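Local coordinates for protein imidazolonepropionase (Unidentified, PDB 2Q09) that catalyses the hydrolytic opening of the imidazolone ring of imidazolone-5-propanoate to give N-formimidoyl-L-glutamate, the third step of histidine degradation, at residues A238-S252 with F258-D270. Numbering follows the deposited sequence.
Sequences AVKGHMDQLSNLGGS and FGALSVDHLEYLD. With FE (Fe (III) ion), chain B; DI6 (3-[(4S)-2,5-dioxoimidazolidin-4-yl]propanoic acid), chain C.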
loop_
_atom_site.group_PDB
_atom_site.type_symbol
_atom_site.label_atom_id
_atom_site.label_comp_id
_atom_site.label_asym_id
_atom_site.label_seq_id
_atom_site.Cartn_x
_atom_site.Cartn_y
_atom_site.Cartn_z
ATOM N N ALA A 238 -13.745 5.302 4.082
ATOM C CA ALA A 238 -13.643 4.055 3.332
ATOM C C ALA A 238 -13.116 2.964 4.258
ATOM O O ALA A 238 -12.436 3.260 5.242
ATOM C CB ALA A 238 -12.700 4.243 2.147
ATOM N N VAL A 239 -13.430 1.704 3.960
ATOM C CA VAL A 239 -12.958 0.605 4.796
ATOM C C VAL A 239 -12.156 -0.432 4.006
ATOM O O VAL A 239 -12.202 -0.478 2.770
ATOM C CB VAL A 239 -14.133 -0.117 5.512
ATOM C CG1 VAL A 239 -14.832 0.851 6.453
ATOM C CG2 VAL A 239 -15.123 -0.676 4.489
ATOM N N LYS A 240 -11.410 -1.255 4.738
ATOM C CA LYS A 240 -10.591 -2.314 4.159
ATOM C C LYS A 240 -10.275 -3.254 5.317
ATOM O O LYS A 240 -10.723 -3.024 6.443
ATOM C CB LYS A 240 -9.289 -1.748 3.587
ATOM C CG LYS A 240 -8.312 -1.261 4.651
ATOM C CD LYS A 240 -7.022 -0.726 4.046
ATOM C CE LYS A 240 -7.283 0.556 3.263
ATOM N NZ LYS A 240 -6.024 1.131 2.715
ATOM N N GLY A 241 -9.514 -4.311 5.061
ATOM C CA GLY A 241 -9.198 -5.214 6.152
ATOM C C GLY A 241 -8.131 -6.262 5.910
ATOM O O GLY A 241 -7.892 -6.686 4.775
ATOM N N HIS A 242 -7.475 -6.660 6.996
ATOM C CA HIS A 242 -6.460 -7.709 6.953
ATOM C C HIS A 242 -7.287 -8.988 7.051
ATOM O O HIS A 242 -7.665 -9.400 8.148
ATOM C CB HIS A 242 -5.528 -7.614 8.165
ATOM C CG HIS A 242 -4.453 -6.579 8.034
ATOM N ND1 HIS A 242 -4.713 -5.229 7.946
ATOM C CD2 HIS A 242 -3.104 -6.706 8.016
ATOM C CE1 HIS A 242 -3.568 -4.567 7.885
ATOM N NE2 HIS A 242 -2.578 -5.438 7.927
HETATM N N MSE A 243 -7.570 -9.615 5.913
HETATM C CA MSE A 243 -8.405 -10.814 5.912
HETATM C C MSE A 243 -7.778 -12.141 5.501
HETATM O O MSE A 243 -6.857 -12.197 4.678
HETATM C CB MSE A 243 -9.626 -10.583 5.022
HETATM C CG MSE A 243 -10.941 -10.544 5.774
HETATM SE SE MSE A 243 -10.956 -9.122 7.058
HETATM C CE MSE A 243 -11.249 -7.682 5.847
ATOM N N ASP A 244 -8.307 -13.206 6.096
ATOM C CA ASP A 244 -7.890 -14.571 5.804
ATOM C C ASP A 244 -6.389 -14.833 5.746
ATOM O O ASP A 244 -5.920 -15.577 4.881
ATOM C CB ASP A 244 -8.529 -15.019 4.485
ATOM C CG ASP A 244 -10.042 -14.874 4.489
ATOM O OD1 ASP A 244 -10.680 -15.339 5.458
ATOM O OD2 ASP A 244 -10.596 -14.303 3.523
ATOM N N GLN A 245 -5.634 -14.230 6.658
ATOM C CA GLN A 245 -4.192 -14.445 6.679
ATOM C C GLN A 245 -3.847 -15.749 7.405
ATOM O O GLN A 245 -2.979 -16.501 6.957
ATOM C CB GLN A 245 -3.480 -13.265 7.355
ATOM C CG GLN A 245 -1.962 -13.394 7.406
ATOM C CD GLN A 245 -1.298 -12.250 8.161
ATOM O OE1 GLN A 245 -1.913 -11.622 9.021
ATOM N NE2 GLN A 245 -0.032 -11.988 7.850
ATOM N N LEU A 246 -4.527 -16.008 8.524
ATOM C CA LEU A 246 -4.275 -17.216 9.307
ATOM C C LEU A 246 -5.443 -18.204 9.261
ATOM O O LEU A 246 -5.254 -19.405 9.452
ATOM C CB LEU A 246 -3.964 -16.845 10.767
ATOM C CG LEU A 246 -2.811 -15.860 11.019
ATOM C CD1 LEU A 246 -2.683 -15.590 12.509
ATOM C CD2 LEU A 246 -1.509 -16.419 10.460
ATOM N N SER A 247 -6.650 -17.691 9.025
ATOM C CA SER A 247 -7.838 -18.534 8.929
ATOM C C SER A 247 -8.972 -17.737 8.302
ATOM O O SER A 247 -8.903 -16.516 8.213
ATOM C CB SER A 247 -8.267 -19.047 10.312
ATOM O OG SER A 247 -8.994 -18.072 11.030
ATOM N N ASN A 248 -10.016 -18.431 7.866
ATOM C CA ASN A 248 -11.155 -17.764 7.246
ATOM C C ASN A 248 -12.324 -17.665 8.221
ATOM O O ASN A 248 -12.849 -18.680 8.678
ATOM C CB ASN A 248 -11.600 -18.525 5.992
ATOM C CG ASN A 248 -12.527 -17.704 5.117
ATOM O OD1 ASN A 248 -13.483 -17.105 5.603
ATOM N ND2 ASN A 248 -12.250 -17.677 3.820
ATOM N N LEU A 249 -12.717 -16.437 8.545
ATOM C CA LEU A 249 -13.838 -16.213 9.446
ATOM C C LEU A 249 -15.008 -15.630 8.664
ATOM O O LEU A 249 -16.087 -15.394 9.224
ATOM C CB LEU A 249 -13.444 -15.243 10.567
ATOM C CG LEU A 249 -12.330 -15.660 11.531
ATOM C CD1 LEU A 249 -12.133 -14.566 12.574
ATOM C CD2 LEU A 249 -12.684 -16.974 12.209
ATOM N N GLY A 250 -14.793 -15.407 7.370
ATOM C CA GLY A 250 -15.828 -14.840 6.525
ATOM C C GLY A 250 -15.663 -13.337 6.421
ATOM O O GLY A 250 -16.545 -12.634 5.941
ATOM N N GLY A 251 -14.514 -12.849 6.875
ATOM C CA GLY A 251 -14.232 -11.427 6.846
ATOM C C GLY A 251 -14.256 -10.789 5.471
ATOM O O GLY A 251 -14.746 -9.673 5.315
ATOM N N SER A 252 -13.728 -11.481 4.467
ATOM C CA SER A 252 -13.703 -10.928 3.120
ATOM C C SER A 252 -15.114 -10.659 2.599
ATOM O O SER A 252 -15.347 -9.667 1.916
ATOM C CB SER A 252 -12.960 -11.872 2.173
ATOM O OG SER A 252 -11.577 -11.902 2.479
ATOM N N PHE A 258 -19.628 -4.265 2.689
ATOM C CA PHE A 258 -19.485 -2.902 3.178
ATOM C C PHE A 258 -18.817 -2.024 2.127
ATOM O O PHE A 258 -18.513 -0.862 2.384
ATOM C CB PHE A 258 -18.664 -2.892 4.473
ATOM C CG PHE A 258 -19.501 -2.917 5.724
ATOM C CD1 PHE A 258 -20.064 -1.747 6.222
ATOM C CD2 PHE A 258 -19.740 -4.111 6.395
ATOM C CE1 PHE A 258 -20.854 -1.763 7.367
ATOM C CE2 PHE A 258 -20.534 -4.139 7.544
ATOM C CZ PHE A 258 -21.089 -2.957 8.031
ATOM N N GLY A 259 -18.593 -2.587 0.941
ATOM C CA GLY A 259 -17.962 -1.830 -0.124
ATOM C C GLY A 259 -16.501 -1.522 0.164
ATOM O O GLY A 259 -16.016 -0.431 -0.145
ATOM N N ALA A 260 -15.797 -2.480 0.755
ATOM C CA ALA A 260 -14.388 -2.290 1.082
ATOM C C ALA A 260 -13.587 -1.960 -0.170
ATOM O O ALA A 260 -13.889 -2.442 -1.259
ATOM C CB ALA A 260 -13.833 -3.550 1.729
ATOM N N LEU A 261 -12.566 -1.123 -0.016
ATOM C CA LEU A 261 -11.703 -0.761 -1.135
ATOM C C LEU A 261 -10.862 -1.988 -1.490
ATOM O O LEU A 261 -10.562 -2.242 -2.659
ATOM C CB LEU A 261 -10.775 0.392 -0.747
ATOM C CG LEU A 261 -11.392 1.776 -0.525
ATOM C CD1 LEU A 261 -10.352 2.719 0.045
ATOM C CD2 LEU A 261 -11.933 2.305 -1.840
ATOM N N SER A 262 -10.499 -2.755 -0.465
ATOM C CA SER A 262 -9.682 -3.948 -0.667
ATOM C C SER A 262 -9.649 -4.834 0.572
ATOM O O SER A 262 -9.993 -4.396 1.674
ATOM C CB SER A 262 -8.240 -3.545 -0.987
ATOM O OG SER A 262 -7.604 -3.065 0.193
ATOM N N VAL A 263 -9.247 -6.085 0.372
ATOM C CA VAL A 263 -9.081 -7.047 1.459
ATOM C C VAL A 263 -7.647 -7.503 1.248
ATOM O O VAL A 263 -7.242 -7.767 0.115
ATOM C CB VAL A 263 -10.060 -8.244 1.359
ATOM C CG1 VAL A 263 -11.446 -7.809 1.820
ATOM C CG2 VAL A 263 -10.121 -8.766 -0.058
ATOM N N ASP A 264 -6.873 -7.592 2.326
ATOM C CA ASP A 264 -5.459 -7.937 2.195
ATOM C C ASP A 264 -4.977 -9.211 2.897
ATOM O O ASP A 264 -5.428 -9.537 3.987
ATOM C CB ASP A 264 -4.620 -6.741 2.661
ATOM C CG ASP A 264 -5.117 -5.409 2.092
ATOM O OD1 ASP A 264 -4.345 -4.431 2.106
ATOM O OD2 ASP A 264 -6.280 -5.321 1.647
ATOM N N HIS A 265 -4.025 -9.893 2.249
ATOM C CA HIS A 265 -3.416 -11.165 2.675
ATOM C C HIS A 265 -4.129 -12.291 1.930
ATOM O O HIS A 265 -3.620 -12.791 0.929
ATOM C CB HIS A 265 -3.492 -11.361 4.191
ATOM C CG HIS A 265 -2.431 -10.617 4.941
ATOM N ND1 HIS A 265 -1.086 -10.867 4.763
ATOM C CD2 HIS A 265 -2.516 -9.623 5.856
ATOM C CE1 HIS A 265 -0.385 -10.057 5.538
ATOM N NE2 HIS A 265 -1.227 -9.292 6.209
ATOM N N LEU A 266 -5.296 -12.702 2.425
ATOM C CA LEU A 266 -6.109 -13.705 1.745
ATOM C C LEU A 266 -5.587 -15.133 1.584
ATOM O O LEU A 266 -6.107 -15.873 0.748
ATOM C CB LEU A 266 -6.480 -13.164 0.358
ATOM C CG LEU A 266 -7.363 -11.914 0.226
ATOM C CD1 LEU A 266 -7.146 -10.948 1.376
ATOM C CD2 LEU A 266 -7.061 -11.242 -1.096
ATOM N N GLU A 267 -4.582 -15.537 2.355
ATOM C CA GLU A 267 -4.069 -16.902 2.232
ATOM C C GLU A 267 -5.200 -17.936 2.269
ATOM O O GLU A 267 -5.188 -18.910 1.516
ATOM C CB GLU A 267 -3.075 -17.222 3.358
ATOM C CG GLU A 267 -1.627 -16.775 3.132
ATOM C CD GLU A 267 -1.465 -15.275 3.104
ATOM O OE1 GLU A 267 -2.324 -14.577 3.675
ATOM O OE2 GLU A 267 -0.466 -14.794 2.528
ATOM N N TYR A 268 -6.179 -17.710 3.144
ATOM C CA TYR A 268 -7.306 -18.630 3.309
ATOM C C TYR A 268 -8.632 -18.196 2.683
ATOM O O TYR A 268 -9.698 -18.626 3.123
ATOM C CB TYR A 268 -7.523 -18.899 4.802
ATOM C CG TYR A 268 -6.415 -19.700 5.446
ATOM C CD1 TYR A 268 -6.463 -21.092 5.477
ATOM C CD2 TYR A 268 -5.293 -19.069 5.986
ATOM C CE1 TYR A 268 -5.418 -21.842 6.032
ATOM C CE2 TYR A 268 -4.245 -19.801 6.538
ATOM C CZ TYR A 268 -4.314 -21.188 6.558
ATOM O OH TYR A 268 -3.279 -21.922 7.094
ATOM N N LEU A 269 -8.580 -17.354 1.661
ATOM C CA LEU A 269 -9.804 -16.898 1.009
ATOM C C LEU A 269 -10.482 -18.071 0.297
ATOM O O LEU A 269 -9.818 -18.899 -0.325
ATOM C CB LEU A 269 -9.485 -15.792 0.007
ATOM C CG LEU A 269 -10.638 -15.176 -0.791
ATOM C CD1 LEU A 269 -11.592 -14.438 0.138
ATOM C CD2 LEU A 269 -10.065 -14.215 -1.826
ATOM N N ASP A 270 -11.808 -18.139 0.398
ATOM C CA ASP A 270 -12.584 -19.214 -0.226
ATOM C C ASP A 270 -13.370 -18.723 -1.451
ATOM O O ASP A 270 -13.443 -17.524 -1.709
ATOM C CB ASP A 270 -13.561 -19.805 0.793
ATOM C CG ASP A 270 -14.546 -18.778 1.310
ATOM O OD1 ASP A 270 -15.700 -19.154 1.602
ATOM O OD2 ASP A 270 -14.166 -17.595 1.436
HETATM FE FE FE B . -0.362 -5.309 7.218
HETATM N N1 DI6 C . -0.766 -9.180 10.018
HETATM C C2 DI6 C . 0.576 -9.099 9.893
HETATM O O2 DI6 C . 1.313 -9.900 9.345
HETATM C C3 DI6 C . 0.985 -7.771 10.575
HETATM N N4 DI6 C . -0.317 -7.249 11.047
HETATM C C5 DI6 C . -1.270 -8.127 10.675
HETATM O O5 DI6 C . -2.461 -7.974 10.904
HETATM C C6 DI6 C . 1.958 -8.023 11.718
HETATM C C7 DI6 C . 2.390 -6.737 12.425
HETATM C C8 DI6 C . 3.378 -6.934 13.584
HETATM O O9 DI6 C . 4.001 -5.931 13.983
HETATM O O10 DI6 C . 3.543 -8.070 14.098
HETATM O O HOH W 1 -14.852 1.530 1.453
HETATM O O HOH W 2 -4.150 -1.572 2.605
HETATM O O HOH W 3 -6.462 -0.548 0.436
HETATM O O HOH W 4 0.400 -7.577 7.699
#
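Gln245 lies over one face of the His265 ring, its amide plane 20° from the ring plane. With CG anti to the backbone N (chi1 -179°) and the chain extended, its amide reaches the bound inhibitor and pairs with it twice. Gln245 OE1 accepts from DI6 N1 at 2.9 Å, and Gln245 NE2 donates to DI6 O2 at 2.9 Å. His265 NE2 is hydrogen-bonded (2.8 Å) to an iron-bound water that lies in the ring plane. His242 NE2 binds the same iron at 2.3 Å; His72, His74 and Asp317 complete its protein ligands. With an alanine in place of His265, this water would probably lose its histidine partner and the Gln245 amide the ring it stacks on.

The backbones pair as parallel strands. Asp264 N donates to Gly241 O, and Asp264 O accepts from Met243 N. At the strand ends, Leu266 N donates to Met243 O; in the loops that follow, Tyr268 N donates to Asp244 O. Asp264 OD2 takes the Ser262 hydroxyl on its syn lone pair, while Asp264 OD1 is hydrogen-bonded to His72 ND1, a second-shell hold on a metal ligand. A water links Lys240 NZ to Ser262 OG; Glu139 forms a salt bridge with the lysine. Asn248 ND2 donates to Tyr268 O at 2.8 Å and weakly to Asp270 OD2. Ser252 OG donates to Asp244 OD2. Gln245 O is buried without a partner.

The contact joins two neighbouring strands of the TIM-type barrel, connected through helix 251-257. Strand 210-213 pairs with 238-243, strand 283-286 with 262-265, and helix 222-234 packs on Val239 and Met243.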